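Local coordinates for protein CopC (Methylosinus trichosporium OB3b, PDB 5ICU) that binds a copper(II) ion at one end of a cupredoxin-like beta-sandwich and probably takes part in periplasmic copper homeostasis, at residues G29-P32 with A33-S36. Sequence-based numbering, arbitrary orientation.
Sequences GVEP and AYSS
Pro32 and Ala33 form the two corners of a type I beta turn that runs from Glu31 to Tyr34. A second turn, Pro32 to Ser35, overlaps it, and together they reverse the chain in the loop joining strand 21-26 of one sheet of the beta-sandwich to strand 36-40 of the other. Ala33 contributes little beyond its corner: its methyl sits on the exposed outer side of the bend. Tyr34 closes the first turn, its N donating to Glu31 O at 3.0 Å from above the carbonyl plane, with a bent N-H...O angle of 146°. The turn sets Tyr34 and Glu31 alongside each other, and with CG anti to the carbonyl carbon in both (chi1 near -68°), their side chains run the same way. The extended glutamate thus brings OE1 obliquely to within 3.3 Å of Tyr34 CD2, with the carboxylate and ring planes 70° apart. Ser35 N closes the second turn with a hydrogen bond to Pro32 O, 3.2 Å away, and the side chain turns back under the bend, where Ser35 OG donates to Glu31 O at 2.7 Å. The same hydroxyl oxygen accepts from Leu80 N, tying the turn to strand 71-80, while Val79 and Leu61 pack against the serine and link it to both sheets. Replacing the serine by alanine would probably cost Leu80 N this acceptor and Glu31 O one of its two donors here, so that the link made by the hydroxyl between turn and strand is lost. Glu31 O is gripped from opposite faces of its carbonyl plane: Tyr34 N comes over one, and Ser35 OG over the other.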
loop_
_atom_site.group_PDB
_atom_site.type_symbol
_atom_site.label_atom_id
_atom_site.label_comp_id
_atom_site.label_asym_id
_atom_site.label_seq_id
_atom_site.Cartn_x
_atom_site.Cartn_y
_atom_site.Cartn_z
ATOM N N GLY A 29 11.413 4.995 -11.097
ATOM C CA GLY A 29 10.104 4.791 -11.736
ATOM C C GLY A 29 9.607 3.367 -11.518
ATOM O O GLY A 29 10.373 2.414 -11.457
ATOM N N VAL A 30 8.289 3.225 -11.510
ATOM C CA VAL A 30 7.638 1.926 -11.574
ATOM C C VAL A 30 6.560 1.988 -12.640
ATOM O O VAL A 30 6.070 3.047 -12.985
ATOM C CB VAL A 30 7.045 1.526 -10.208
ATOM C CG1 VAL A 30 8.148 1.288 -9.188
ATOM C CG2 VAL A 30 6.053 2.535 -9.684
ATOM N N GLU A 31 6.189 0.808 -13.147
ATOM C CA GLU A 31 5.221 0.693 -14.225
ATOM C C GLU A 31 3.884 0.342 -13.624
ATOM O O GLU A 31 3.685 -0.799 -13.226
ATOM C CB GLU A 31 5.692 -0.425 -15.131
ATOM C CG GLU A 31 6.947 -0.181 -15.924
ATOM C CD GLU A 31 7.021 -1.112 -17.183
ATOM O OE1 GLU A 31 6.063 -1.881 -17.505
ATOM O OE2 GLU A 31 8.035 -1.093 -17.923
ATOM N N PRO A 32 2.918 1.270 -13.527
ATOM C CA PRO A 32 1.684 0.950 -12.845
ATOM C C PRO A 32 0.909 -0.270 -13.391
ATOM O O PRO A 32 0.324 -1.043 -12.615
ATOM C CB PRO A 32 0.837 2.241 -12.911
ATOM C CG PRO A 32 1.656 3.213 -13.574
ATOM C CD PRO A 32 2.967 2.683 -13.933
ATOM N N ALA A 33 0.890 -0.454 -14.709
ATOM C CA ALA A 33 0.115 -1.552 -15.297
ATOM C C ALA A 33 0.737 -2.897 -15.008
ATOM O O ALA A 33 0.054 -3.931 -15.160
ATOM C CB ALA A 33 -0.001 -1.354 -16.785
ATOM N N TYR A 34 1.995 -2.921 -14.573
ATOM C CA TYR A 34 2.686 -4.166 -14.199
ATOM C C TYR A 34 3.141 -4.105 -12.755
ATOM O O TYR A 34 4.109 -4.743 -12.369
ATOM C CB TYR A 34 3.872 -4.424 -15.133
ATOM C CG TYR A 34 3.461 -4.738 -16.524
ATOM C CD1 TYR A 34 3.114 -6.050 -16.874
ATOM C CD2 TYR A 34 3.313 -3.758 -17.495
ATOM C CE1 TYR A 34 2.727 -6.359 -18.149
ATOM C CE2 TYR A 34 2.875 -4.064 -18.765
ATOM C CZ TYR A 34 2.604 -5.380 -19.103
ATOM O OH TYR A 34 2.231 -5.715 -20.388
ATOM N N SER A 35 2.374 -3.420 -11.916
ATOM C CA SER A 35 2.666 -3.346 -10.462
ATOM C C SER A 35 1.429 -3.748 -9.681
ATOM O O SER A 35 0.305 -3.504 -10.105
ATOM C CB SER A 35 3.141 -1.941 -10.111
ATOM O OG SER A 35 4.394 -1.692 -10.736
ATOM N N SER A 36 1.646 -4.295 -8.499
ATOM C CA SER A 36 0.581 -4.832 -7.671
ATOM C C SER A 36 0.789 -4.371 -6.227
ATOM O O SER A 36 1.912 -4.420 -5.710
ATOM C CB SER A 36 0.596 -6.341 -7.705
ATOM O OG SER A 36 -0.403 -6.902 -6.878
#